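Local coordinates for HepC.19480.a.B1 (Helicobacter pylori, PDB 6MTZ), which is of unknown function but is probably a metal-dependent phosphoesterase of the DHH/DHHA1 family, at residues G299-R304 with M317-G322; D159-D162 with G167-L170; Q36-N41 with I50-N55; S181-R186 with R223-A228; H248-K253 with K265-Y270. One frame throughout, in Å; residues are numbered along the deposited sequence. Where two conformers were deposited one is given.

Contact 1. Residues G299-R304 with M317-G322; sequences GNVSLR and MCFNGG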
# COMPACT_ATOMS: atom_id res chain seq x y z
N GLY A 299 -0.77 19.67 -0.34
CA GLY A 299 -1.25 20.59 -1.35
C GLY A 299 -0.21 21.08 -2.34
O GLY A 299 -0.55 21.83 -3.26
N ASN A 300 1.06 20.67 -2.20
CA ASN A 300 2.08 21.09 -3.15
C ASN A 300 1.88 20.37 -4.48
O ASN A 300 1.49 19.20 -4.52
CB ASN A 300 3.47 20.82 -2.60
CG ASN A 300 3.84 21.76 -1.47
OD1 ASN A 300 4.08 21.32 -0.34
ND2 ASN A 300 3.88 23.05 -1.76
N VAL A 301 2.16 21.08 -5.57
CA VAL A 301 1.82 20.65 -6.92
C VAL A 301 3.08 20.60 -7.77
O VAL A 301 3.91 21.51 -7.71
CB VAL A 301 0.78 21.60 -7.56
CG1 VAL A 301 0.48 21.18 -9.00
CG2 VAL A 301 -0.49 21.64 -6.73
N SER A 302 3.21 19.54 -8.56
CA SER A 302 4.24 19.43 -9.59
C SER A 302 3.56 19.30 -10.95
O SER A 302 2.66 18.47 -11.11
CB SER A 302 5.15 18.22 -9.35
OG SER A 302 5.81 18.32 -8.10
N LEU A 303 3.99 20.11 -11.91
CA LEU A 303 3.43 20.06 -13.25
C LEU A 303 4.54 19.81 -14.26
O LEU A 303 5.66 20.30 -14.11
CB LEU A 303 2.69 21.36 -13.60
CG LEU A 303 1.32 21.58 -12.93
CD1 LEU A 303 1.32 22.89 -12.19
CD2 LEU A 303 0.17 21.53 -13.94
N ARG A 304 4.23 19.00 -15.27
CA ARG A 304 5.14 18.74 -16.37
C ARG A 304 4.34 18.80 -17.65
O ARG A 304 3.13 18.54 -17.66
CB ARG A 304 5.82 17.36 -16.26
CG ARG A 304 6.69 17.17 -15.03
CD ARG A 304 7.99 17.97 -15.12
NE ARG A 304 8.83 17.70 -13.96
CZ ARG A 304 8.59 18.17 -12.74
NH1 ARG A 304 7.54 18.96 -12.50
NH2 ARG A 304 9.40 17.86 -11.74
N MET A 317 -1.52 30.81 -12.72
CA MET A 317 -2.94 31.15 -12.75
C MET A 317 -3.70 30.41 -11.66
O MET A 317 -4.70 30.93 -11.16
CB MET A 317 -3.53 30.83 -14.12
N CYS A 318 -3.23 29.23 -11.28
CA CYS A 318 -3.99 28.33 -10.44
C CYS A 318 -3.36 28.02 -9.09
O CYS A 318 -4.09 27.79 -8.13
CB CYS A 318 -4.23 27.00 -11.17
SG CYS A 318 -5.21 27.19 -12.67
N PHE A 319 -2.03 27.98 -8.99
CA PHE A 319 -1.40 27.45 -7.79
C PHE A 319 -0.33 28.39 -7.23
O PHE A 319 0.61 27.93 -6.57
CB PHE A 319 -0.79 26.07 -8.06
CG PHE A 319 -1.72 25.12 -8.77
CD1 PHE A 319 -2.89 24.69 -8.16
CD2 PHE A 319 -1.43 24.66 -10.04
CE1 PHE A 319 -3.75 23.82 -8.82
CE2 PHE A 319 -2.29 23.79 -10.70
CZ PHE A 319 -3.44 23.37 -10.09
N ASN A 320 -0.46 29.70 -7.48
CA ASN A 320 0.49 30.69 -6.94
C ASN A 320 1.94 30.26 -7.14
O ASN A 320 2.79 30.46 -6.27
CB ASN A 320 0.21 30.97 -5.46
CG ASN A 320 -0.98 31.87 -5.25
OD1 ASN A 320 -1.07 32.96 -5.81
ND2 ASN A 320 -1.92 31.41 -4.42
N GLY A 321 2.22 29.63 -8.28
CA GLY A 321 3.54 29.06 -8.49
C GLY A 321 4.19 29.47 -9.80
O GLY A 321 3.77 30.44 -10.43
N GLY A 322 5.22 28.73 -10.20
CA GLY A 322 5.96 29.08 -11.39
C GLY A 322 6.97 28.01 -11.74
O GLY A 322 6.96 26.92 -11.16
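The carbonyl O of L303, whose side chain reaches F319 across the contact, accepts a hydrogen bond from NH1 of R304 at 2.8 Å. O of L303 lies close to the guanidinium plane of R304, but NH1 stands well above the carbonyl plane, 60° out of it, so the arginine folds back over the peptide rather than meeting a lone pair. Its NE is bonded to S276, which helps to hold the folded guanidinium on the side of the strand away from F319.

The strand meets F319 through V301 and L303, a branched valine and a leucine that suit a buried strand face. In V301, chi1 at 177° sets CG1 opposite the backbone N and CG2 beside it, and both methyls reach the ring. CG2 sits over one face of F319, 4.3 Å from the centroid and 17° off the normal, a CH-pi contact; CG1 comes within 4.1 Å of F319 CD2. L303 CD1 approaches the same CD2 obliquely at 3.9 Å. The opposite ring face is taken by CB of C318, 3.6 Å above the plane, and a flat phenylalanine suits a place between two such layers. F319 is the first residue to leave helical geometry after helix 311-318; after N320, G321 and G322 open the GGGH motif expected of a DHHA1 domain. I293 of strand 291-295 and I351 of helix 341-353 also touch the F319 side chain.

Contact 2. Residues D159-D162 with G167-L170; sequences DIWD and GFEL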
# COMPACT_ATOMS: atom_id res chain seq x y z
N ASP A 159 11.55 -8.39 14.49
CA ASP A 159 10.57 -7.46 15.03
C ASP A 159 10.76 -7.25 16.52
O ASP A 159 10.61 -6.13 17.02
CB ASP A 159 9.16 -7.94 14.71
CG ASP A 159 8.09 -6.94 15.14
OD1 ASP A 159 7.60 -7.05 16.28
OD2 ASP A 159 7.77 -6.04 14.33
N ILE A 160 11.08 -8.32 17.27
CA ILE A 160 11.37 -8.18 18.69
C ILE A 160 12.85 -7.94 18.96
O ILE A 160 13.25 -7.87 20.13
CB ILE A 160 10.90 -9.41 19.49
CG1 ILE A 160 11.77 -10.64 19.20
CG2 ILE A 160 9.44 -9.70 19.22
CD1 ILE A 160 11.38 -11.86 20.02
N TRP A 161 13.67 -7.83 17.92
CA TRP A 161 15.12 -7.63 18.03
C TRP A 161 15.76 -8.65 18.97
O TRP A 161 16.48 -8.30 19.91
CB TRP A 161 15.48 -6.20 18.46
CG TRP A 161 16.83 -5.78 17.92
CD1 TRP A 161 18.02 -5.72 18.60
CD2 TRP A 161 17.13 -5.41 16.56
NE1 TRP A 161 19.03 -5.30 17.75
CE2 TRP A 161 18.51 -5.11 16.50
CE3 TRP A 161 16.35 -5.27 15.40
CZ2 TRP A 161 19.13 -4.69 15.32
CZ3 TRP A 161 16.97 -4.87 14.22
CH2 TRP A 161 18.35 -4.58 14.19
N ASP A 162 15.49 -9.92 18.71
CA ASP A 162 16.21 -11.01 19.38
C ASP A 162 17.40 -11.39 18.49
O ASP A 162 17.26 -12.18 17.56
CB ASP A 162 15.28 -12.19 19.62
CG ASP A 162 15.99 -13.41 20.17
OD1 ASP A 162 17.21 -13.34 20.44
OD2 ASP A 162 15.32 -14.45 20.31
N GLY A 167 16.75 -16.64 12.05
CA GLY A 167 16.57 -15.74 10.92
C GLY A 167 16.77 -14.27 11.21
O GLY A 167 16.33 -13.44 10.43
N PHE A 168 17.45 -13.92 12.31
CA PHE A 168 17.56 -12.52 12.70
C PHE A 168 18.24 -11.68 11.62
O PHE A 168 17.68 -10.67 11.17
CB PHE A 168 18.31 -12.41 14.03
CG PHE A 168 18.65 -10.99 14.42
CD1 PHE A 168 17.68 -10.16 14.95
CD2 PHE A 168 19.94 -10.50 14.26
CE1 PHE A 168 17.99 -8.85 15.32
CE2 PHE A 168 20.25 -9.20 14.62
CZ PHE A 168 19.28 -8.38 15.16
N GLU A 169 19.45 -12.06 11.21
CA GLU A 169 20.18 -11.22 10.25
C GLU A 169 19.47 -11.13 8.91
O GLU A 169 19.39 -10.04 8.32
CB GLU A 169 21.61 -11.75 10.07
CG GLU A 169 22.45 -11.68 11.35
CD GLU A 169 22.75 -10.26 11.78
OE1 GLU A 169 23.18 -10.06 12.93
OE2 GLU A 169 22.56 -9.33 10.96
N LEU A 170 18.93 -12.24 8.41
CA LEU A 170 18.13 -12.20 7.18
C LEU A 170 16.89 -11.32 7.34
O LEU A 170 16.49 -10.63 6.40
CB LEU A 170 17.74 -13.61 6.77
CG LEU A 170 16.82 -13.78 5.55
CD1 LEU A 170 17.53 -13.33 4.26
CD2 LEU A 170 16.39 -15.24 5.45
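F168 points an edge of its ring at the face of W161, a T-shaped pair with the planes at 82° and the centroid of the indole six-membered ring 4.9 Å from that of the phenylalanine. The leading atom is F168 CZ, which stands over the centre of the indole and comes 3.6 Å from W161 CE2; CE1 follows beside it, 3.8 Å from W161 CD2. In such a pair the weakly positive hydrogens at the phenyl edge meet the electron-rich indole face. A large indole suits the receiving role, since it offers a broad surface to a single edge.

The CB of W161 points away from 167-170, yet chi1 at -151° swings the indole back until its face meets the phenyl. F168, with CG anti to its own N (chi1 172°), extends out from the helix start to reach it. The backbone contributes too: O of D162 lies 3.3 Å from F168 CD1, set obliquely to the ring. The carboxylate of D162 is directed to the N of Q164 within the connecting loop.

W161 has positive phi and closes helix 145-159 in a Schellman motif, while G167, also with positive phi, is the N-cap of helix 168-180. The aromatic pair therefore bridges the short loop between these two helices. D159, at the end of the first, lies near D20 and H103, a grouping consistent with the metal site of DHH phosphoesterases. Further along the second, L170 packs against P214 and Y217 of helix 213-228.

Contact 3. Residues Q36-N41 with I50-N55; sequences QCYNAN and IYEILN
Strand 35-39 and helix 43-59 form the first half of a beta-alpha-beta crossover in the parallel sheet, and Y38 with I53 and E52 packs them together. The tyrosine ring is approached from two directions. Over one face comes CG1 of I53, 3.6 Å from the ring centroid and 18° off the normal, a close CH-pi contact; its nearest ring atom is Y38 CE1, at 3.5 Å. I53 CD1 continues along the same side and lies 3.7 Å from Y38 CD1. The isoleucine does this with CG1 anti to its carbonyl carbon (chi1 -76°), which carries the longer branch across to the strand.

At the edge, in the ring plane, OE2 of E52 lies 3.5 Å from Y38 CE2; carboxylate and ring planes are 65° apart. The other oxygen of E52, OE1, makes a salt bridge with R49 of the same helix. Because 35-39 is the outermost strand of the parallel sheet, probably that of a DHH domain, only 10-15 flanks it within the chain, and Y12 and L14 of that strand add to the apolar surroundings of Y38 and I53. A tyrosine suits this border, offering a wide face to the isoleucine and an edge whose slightly positive hydrogens can accept a nearby carboxylate oxygen. Two residues earlier on the strand, NE2 of Q36 curls round to donate to O of C37 at 2.9 Å, in the carbonyl plane and on a lone pair.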
# COMPACT_ATOMS: atom_id res chain seq x y z
N GLN A 36 -9.66 -10.08 0.39
CA GLN A 36 -9.27 -8.75 -0.07
C GLN A 36 -8.46 -8.07 1.02
O GLN A 36 -8.89 -8.03 2.18
CB GLN A 36 -10.50 -7.91 -0.43
CG GLN A 36 -10.18 -6.45 -0.78
CD GLN A 36 -9.33 -6.32 -2.03
OE1 GLN A 36 -9.79 -6.63 -3.13
NE2 GLN A 36 -8.09 -5.88 -1.87
N CYS A 37 -7.29 -7.55 0.66
CA CYS A 37 -6.39 -6.95 1.63
C CYS A 37 -6.42 -5.43 1.56
O CYS A 37 -6.74 -4.83 0.53
CB CYS A 37 -4.96 -7.44 1.42
SG CYS A 37 -4.68 -9.15 1.81
N TYR A 38 -6.06 -4.81 2.67
CA TYR A 38 -6.04 -3.36 2.84
C TYR A 38 -4.87 -3.02 3.75
O TYR A 38 -4.52 -3.80 4.64
CB TYR A 38 -7.34 -2.84 3.48
CG TYR A 38 -8.62 -3.22 2.78
CD1 TYR A 38 -9.17 -4.49 2.95
CD2 TYR A 38 -9.31 -2.31 1.97
CE1 TYR A 38 -10.35 -4.85 2.32
CE2 TYR A 38 -10.49 -2.67 1.35
CZ TYR A 38 -11.00 -3.94 1.53
OH TYR A 38 -12.18 -4.33 0.93
N ASN A 39 -4.29 -1.84 3.54
CA ASN A 39 -3.17 -1.43 4.37
C ASN A 39 -3.34 0.02 4.79
O ASN A 39 -3.94 0.83 4.08
CB ASN A 39 -1.83 -1.63 3.67
CG ASN A 39 -1.58 -3.10 3.32
OD1 ASN A 39 -2.14 -3.62 2.35
ND2 ASN A 39 -0.77 -3.76 4.12
N ALA A 40 -2.78 0.33 5.95
CA ALA A 40 -2.88 1.66 6.53
C ALA A 40 -1.62 1.93 7.32
O ALA A 40 -1.06 1.02 7.94
CB ALA A 40 -4.13 1.78 7.42
N ASN A 41 -1.15 3.17 7.28
CA ASN A 41 -0.02 3.55 8.10
C ASN A 41 -0.54 4.18 9.39
O ASN A 41 -0.63 3.50 10.42
CB ASN A 41 0.91 4.50 7.35
CG ASN A 41 2.17 4.81 8.13
OD1 ASN A 41 2.45 4.18 9.15
ND2 ASN A 41 2.94 5.78 7.65
N ILE A 50 -11.30 1.06 7.47
CA ILE A 50 -12.40 0.40 8.18
C ILE A 50 -13.72 0.76 7.51
O ILE A 50 -14.60 -0.09 7.34
CB ILE A 50 -12.37 0.77 9.68
CG1 ILE A 50 -11.23 0.02 10.37
CG2 ILE A 50 -13.68 0.40 10.35
CD1 ILE A 50 -10.85 0.57 11.71
N TYR A 51 -13.86 2.01 7.07
CA TYR A 51 -15.04 2.40 6.32
C TYR A 51 -15.14 1.63 5.01
O TYR A 51 -16.21 1.12 4.66
CB TYR A 51 -15.02 3.91 6.07
CG TYR A 51 -16.16 4.41 5.21
CD1 TYR A 51 -17.38 4.76 5.78
CD2 TYR A 51 -16.02 4.52 3.83
CE1 TYR A 51 -18.43 5.22 5.00
CE2 TYR A 51 -17.07 4.97 3.04
CZ TYR A 51 -18.27 5.32 3.63
OH TYR A 51 -19.31 5.78 2.85
N GLU A 52 -14.03 1.56 4.27
CA GLU A 52 -14.00 0.79 3.03
C GLU A 52 -14.45 -0.65 3.24
O GLU A 52 -15.19 -1.20 2.42
CB GLU A 52 -12.59 0.77 2.46
CG GLU A 52 -12.21 1.90 1.55
CD GLU A 52 -10.76 1.74 1.11
OE1 GLU A 52 -9.94 2.63 1.42
OE2 GLU A 52 -10.43 0.72 0.47
N ILE A 53 -13.96 -1.28 4.31
CA ILE A 53 -14.26 -2.69 4.56
C ILE A 53 -15.74 -2.87 4.89
O ILE A 53 -16.41 -3.75 4.32
CB ILE A 53 -13.34 -3.23 5.67
CG1 ILE A 53 -11.94 -3.48 5.10
CG2 ILE A 53 -13.92 -4.51 6.28
CD1 ILE A 53 -10.87 -3.73 6.13
N LEU A 54 -16.28 -2.03 5.78
CA LEU A 54 -17.69 -2.14 6.13
C LEU A 54 -18.58 -1.83 4.93
O LEU A 54 -19.65 -2.43 4.77
CB LEU A 54 -18.02 -1.21 7.29
CG LEU A 54 -17.37 -1.49 8.65
CD1 LEU A 54 -17.56 -0.31 9.59
CD2 LEU A 54 -17.97 -2.73 9.25
N ASN A 55 -18.14 -0.90 4.08
CA ASN A 55 -18.90 -0.59 2.87
C ASN A 55 -18.93 -1.79 1.94
O ASN A 55 -19.99 -2.18 1.44
CB ASN A 55 -18.29 0.62 2.17
CG ASN A 55 -19.18 1.19 1.09
OD1 ASN A 55 -20.15 0.57 0.66
ND2 ASN A 55 -18.85 2.40 0.64

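Contact 4. Residues S181-R186 with R223-A228; sequences SSELNR and RLKKIA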
# COMPACT_ATOMS: atom_id res chain seq x y z
N SER A 181 11.14 -0.82 -1.08
CA SER A 181 10.48 -1.27 -2.30
C SER A 181 9.30 -0.34 -2.62
O SER A 181 8.14 -0.73 -2.66
CB SER A 181 10.04 -2.73 -2.18
OG SER A 181 9.26 -2.99 -1.01
N SER A 182 9.65 0.93 -2.86
CA SER A 182 8.68 2.00 -3.09
C SER A 182 8.53 2.34 -4.57
O SER A 182 8.01 3.41 -4.89
CB SER A 182 9.08 3.23 -2.29
OG SER A 182 9.42 2.89 -0.95
N GLU A 183 8.99 1.46 -5.47
CA GLU A 183 8.93 1.72 -6.90
C GLU A 183 7.51 1.80 -7.45
O GLU A 183 7.32 2.37 -8.52
CB GLU A 183 9.71 0.64 -7.67
CG GLU A 183 11.24 0.67 -7.47
CD GLU A 183 11.66 0.11 -6.12
OE1 GLU A 183 10.83 -0.60 -5.50
OE2 GLU A 183 12.79 0.40 -5.68
N LEU A 184 6.52 1.20 -6.78
CA LEU A 184 5.11 1.36 -7.15
C LEU A 184 4.41 2.17 -6.07
O LEU A 184 4.20 1.68 -4.94
CB LEU A 184 4.42 0.00 -7.33
CG LEU A 184 5.00 -0.98 -8.37
CD1 LEU A 184 4.24 -2.30 -8.36
CD2 LEU A 184 5.00 -0.39 -9.80
N ASN A 185 4.02 3.40 -6.41
CA ASN A 185 3.31 4.28 -5.48
C ASN A 185 2.13 3.56 -4.85
O ASN A 185 1.26 3.02 -5.56
CB ASN A 185 2.83 5.54 -6.20
CG ASN A 185 2.10 6.50 -5.27
OD1 ASN A 185 0.89 6.42 -5.11
ND2 ASN A 185 2.84 7.42 -4.66
N ARG A 186 2.09 3.57 -3.51
CA ARG A 186 1.09 2.79 -2.79
C ARG A 186 -0.30 3.36 -2.96
O ARG A 186 -1.27 2.61 -3.12
CB ARG A 186 1.45 2.71 -1.30
CG ARG A 186 0.51 1.79 -0.50
CD ARG A 186 1.02 1.49 0.94
NE ARG A 186 1.07 2.67 1.81
CZ ARG A 186 0.06 3.09 2.59
NH1 ARG A 186 -1.08 2.42 2.62
NH2 ARG A 186 0.21 4.16 3.35
N ARG A 223 18.36 -7.14 -8.44
CA ARG A 223 18.00 -7.78 -9.70
C ARG A 223 16.61 -8.39 -9.60
O ARG A 223 15.81 -8.29 -10.54
CB ARG A 223 19.05 -8.84 -10.07
CG ARG A 223 18.81 -9.52 -11.42
CD ARG A 223 19.96 -10.45 -11.86
NE ARG A 223 19.64 -11.05 -13.15
CZ ARG A 223 19.99 -10.54 -14.33
NH1 ARG A 223 20.72 -9.44 -14.38
NH2 ARG A 223 19.61 -11.13 -15.45
N LEU A 224 16.28 -9.00 -8.45
CA LEU A 224 14.95 -9.55 -8.25
C LEU A 224 13.87 -8.48 -8.35
O LEU A 224 12.81 -8.72 -8.93
CB LEU A 224 14.85 -10.25 -6.88
CG LEU A 224 15.63 -11.54 -6.69
CD1 LEU A 224 15.39 -12.09 -5.26
CD2 LEU A 224 15.24 -12.58 -7.75
N LYS A 225 14.12 -7.30 -7.77
CA LYS A 225 13.14 -6.22 -7.85
C LYS A 225 12.89 -5.80 -9.29
O LYS A 225 11.75 -5.56 -9.68
CB LYS A 225 13.60 -5.02 -7.02
CG LYS A 225 13.75 -5.29 -5.52
CD LYS A 225 14.34 -4.05 -4.81
CE LYS A 225 13.38 -2.85 -4.92
NZ LYS A 225 13.83 -1.67 -4.08
N LYS A 226 13.97 -5.65 -10.07
CA LYS A 226 13.82 -5.28 -11.47
C LYS A 226 12.96 -6.29 -12.21
O LYS A 226 12.14 -5.92 -13.06
CB LYS A 226 15.20 -5.18 -12.15
CG LYS A 226 15.97 -3.93 -11.85
CD LYS A 226 17.17 -3.83 -12.82
CE LYS A 226 17.84 -2.50 -12.76
NZ LYS A 226 19.00 -2.39 -13.69
N ILE A 227 13.11 -7.58 -11.89
CA ILE A 227 12.33 -8.61 -12.56
C ILE A 227 10.90 -8.59 -12.07
O ILE A 227 9.96 -8.72 -12.86
CB ILE A 227 12.99 -9.98 -12.37
CG1 ILE A 227 14.27 -10.05 -13.21
CG2 ILE A 227 12.06 -11.09 -12.80
CD1 ILE A 227 15.11 -11.21 -12.87
N ALA A 228 10.70 -8.43 -10.76
CA ALA A 228 9.33 -8.42 -10.25
C ALA A 228 8.54 -7.24 -10.81
O ALA A 228 7.32 -7.30 -10.92
CB ALA A 228 9.33 -8.39 -8.72
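K225 makes a salt bridge from helix 213-228 to E183, in the loop that links helices 168-180 and 190-203, and so ties together two parts of the helical region that lies in the chain between the parallel sheet and the mixed sheet. From CB, which points toward the loop, the lysine chain first runs straight through CG, with chi2 at 175°. The K225 side chain touches Y196 of helix 190-203 and M238 of helix 238-251, and its methylenes suit a buried place. At CD the chain bends (chi3 63°), and this turn brings the last two atoms against the loop. CE lies 3.4 Å from E183 OE2 and equally close to OE1, while the CB of S181 flanks it at 4.3 Å. NZ then comes 3.8 Å from CA of S181 and ends on the carboxylate; the two side chains cross at about a right angle.

E183 itself is bent at chi2, so its acid folds toward the helix instead of extending past it. Its OE1 is bonded to the hydroxyl of Y196, while OE2 takes the lysine; the Y196 bond probably steadies the rotation of the carboxylate. S181 directs its OG to K197 and to O of M177. Burial should strengthen the attraction between the two opposite charges. NZ of K225 reaches OE2 of E183 at 2.8 Å, on the syn side and 30° out of the carboxylate plane.

Contact 5. Residues H248-K253 with K265-Y270; sequences HLLSLK and KGFLSY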
# COMPACT_ATOMS: atom_id res chain seq x y z
N HIS A 248 2.29 2.25 -17.24
CA HIS A 248 1.37 1.24 -17.75
C HIS A 248 0.13 1.13 -16.86
O HIS A 248 -1.00 1.05 -17.36
CB HIS A 248 2.04 -0.13 -17.85
CG HIS A 248 1.10 -1.22 -18.28
ND1 HIS A 248 0.45 -2.05 -17.39
CD2 HIS A 248 0.69 -1.61 -19.51
CE1 HIS A 248 -0.31 -2.90 -18.05
NE2 HIS A 248 -0.19 -2.66 -19.34
N LEU A 249 0.33 1.15 -15.54
CA LEU A 249 -0.80 1.15 -14.63
C LEU A 249 -1.58 2.46 -14.70
O LEU A 249 -2.80 2.45 -14.55
CB LEU A 249 -0.33 0.87 -13.20
CG LEU A 249 0.35 -0.50 -13.05
CD1 LEU A 249 0.93 -0.67 -11.65
CD2 LEU A 249 -0.63 -1.63 -13.36
N LEU A 250 -0.89 3.58 -14.95
CA LEU A 250 -1.61 4.85 -15.10
C LEU A 250 -2.44 4.87 -16.37
O LEU A 250 -3.53 5.46 -16.39
CB LEU A 250 -0.63 6.03 -15.09
CG LEU A 250 0.10 6.35 -13.78
CD1 LEU A 250 1.06 7.51 -13.97
CD2 LEU A 250 -0.90 6.64 -12.65
N SER A 251 -1.94 4.24 -17.45
CA SER A 251 -2.65 4.28 -18.73
C SER A 251 -4.04 3.68 -18.62
O SER A 251 -4.95 4.09 -19.35
CB SER A 251 -1.85 3.55 -19.81
OG SER A 251 -0.69 4.29 -20.17
N LEU A 252 -4.24 2.75 -17.68
CA LEU A 252 -5.56 2.19 -17.46
C LEU A 252 -6.47 3.11 -16.65
O LEU A 252 -7.63 2.75 -16.44
CB LEU A 252 -5.44 0.85 -16.74
CG LEU A 252 -4.31 -0.10 -17.16
CD1 LEU A 252 -4.37 -1.35 -16.29
CD2 LEU A 252 -4.37 -0.47 -18.63
N LYS A 253 -5.99 4.27 -16.20
CA LYS A 253 -6.74 5.17 -15.34
C LYS A 253 -7.12 6.47 -16.04
O LYS A 253 -7.54 7.42 -15.37
CB LYS A 253 -5.93 5.49 -14.07
CG LYS A 253 -5.71 4.31 -13.11
CD LYS A 253 -4.76 4.70 -11.97
CE LYS A 253 -4.41 3.53 -11.08
NZ LYS A 253 -5.58 3.14 -10.26
N LYS A 265 -5.82 19.15 -21.81
CA LYS A 265 -6.18 17.99 -21.00
C LYS A 265 -4.97 17.53 -20.20
O LYS A 265 -3.87 17.37 -20.76
CB LYS A 265 -6.71 16.83 -21.85
CG LYS A 265 -7.08 15.59 -21.02
CD LYS A 265 -7.87 14.53 -21.81
CE LYS A 265 -6.96 13.65 -22.66
NZ LYS A 265 -7.70 12.53 -23.33
N GLY A 266 -5.16 17.29 -18.91
CA GLY A 266 -4.10 16.80 -18.06
C GLY A 266 -4.51 15.54 -17.33
O GLY A 266 -5.69 15.18 -17.25
N PHE A 267 -3.51 14.87 -16.76
CA PHE A 267 -3.69 13.65 -15.98
C PHE A 267 -3.22 13.95 -14.56
O PHE A 267 -2.09 14.42 -14.37
CB PHE A 267 -2.89 12.49 -16.59
CG PHE A 267 -3.06 11.17 -15.87
CD1 PHE A 267 -2.51 10.95 -14.61
CD2 PHE A 267 -3.73 10.12 -16.48
CE1 PHE A 267 -2.65 9.75 -13.97
CE2 PHE A 267 -3.87 8.90 -15.84
CZ PHE A 267 -3.33 8.71 -14.58
N LEU A 268 -4.08 13.67 -13.59
CA LEU A 268 -3.84 14.02 -12.19
C LEU A 268 -3.55 12.76 -11.38
O LEU A 268 -4.38 11.85 -11.32
CB LEU A 268 -5.05 14.75 -11.60
CG LEU A 268 -5.02 14.81 -10.08
CD1 LEU A 268 -3.98 15.79 -9.62
CD2 LEU A 268 -6.39 15.20 -9.55
N SER A 269 -2.37 12.72 -10.77
CA SER A 269 -2.02 11.67 -9.82
C SER A 269 -1.85 12.29 -8.44
O SER A 269 -1.91 13.52 -8.28
CB SER A 269 -0.74 10.95 -10.27
OG SER A 269 0.39 11.78 -10.09
N TYR A 270 -1.60 11.44 -7.43
CA TYR A 270 -1.56 11.88 -6.04
C TYR A 270 -0.48 11.14 -5.28
O TYR A 270 -0.44 9.91 -5.32
CB TYR A 270 -2.89 11.65 -5.35
CG TYR A 270 -2.97 12.10 -3.91
CD1 TYR A 270 -2.99 13.45 -3.59
CD2 TYR A 270 -3.11 11.18 -2.87
CE1 TYR A 270 -3.10 13.89 -2.29
CE2 TYR A 270 -3.22 11.60 -1.54
CZ TYR A 270 -3.21 12.96 -1.26
OH TYR A 270 -3.33 13.40 0.04
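F267 reaches from strand 264-270 to the end of helix 238-251, and it shares the largest part of the contact with L250; K253 adds a smaller patch. The phenylalanine has CG anti to its backbone N (chi1 -178°), which sends the ring outward from the sheet. CD2 of L250 touches its far end, 3.7 Å from F267 CZ and nearly as close to CE1, and L250 CB is 3.8 Å from that same CZ. A leucine fits here because one methyl can press against the ring while CB touches the same ring atom, CZ.

K253 takes part through its base: CB lies 4.2 Å from F267 CZ. The rest of the chain leads away, and its NZ makes a weak hydrogen bond to O of M188. This division suits a lysine at the margin of an apolar patch. The carbonyl O of L250 also comes near the ring, 3.5 Å from F267 CE2, obliquely. That oxygen already accepts from N of K253 at 2.7 Å, a bond spanning three residues that tightens the chain as the helix ends.

Beyond the pair, F282 of helix 276-285 meets the F267 ring, and F189 and Y292 touch L250, so the helix end is docked on the mixed sheet of the probable DHHA1 domain. With no hydrogen bond or salt bridge between the segments, cohesion comes from dispersion and the burial of hydrocarbon, with perhaps a slight electrostatic gain where the carbonyl oxygen nears ring hydrogens.

Contacts 1, 3, 4 and 5 are buried, whereas contact 2 is only partly so, with W161 exposed. Contacts 1 and 5 reach the same mixed sheet, their centres about 18 Å apart, and both pack a phenylalanine against aliphatic side chains. Contact 3, on the parallel sheet, resembles contact 5 in taking its aromatic residue from the strand, whereas in contact 1 it follows a helix; contact 3 adds a carboxylate at the ring edge. Contact 2 pairs two aromatic rings across the loop between two helices, its centre about 45 Å from that of contact 1. Contact 4, in the helical region, is the one held by a salt bridge; it touches contact 3 through R186 and contact 5 where N185 packs against Y270.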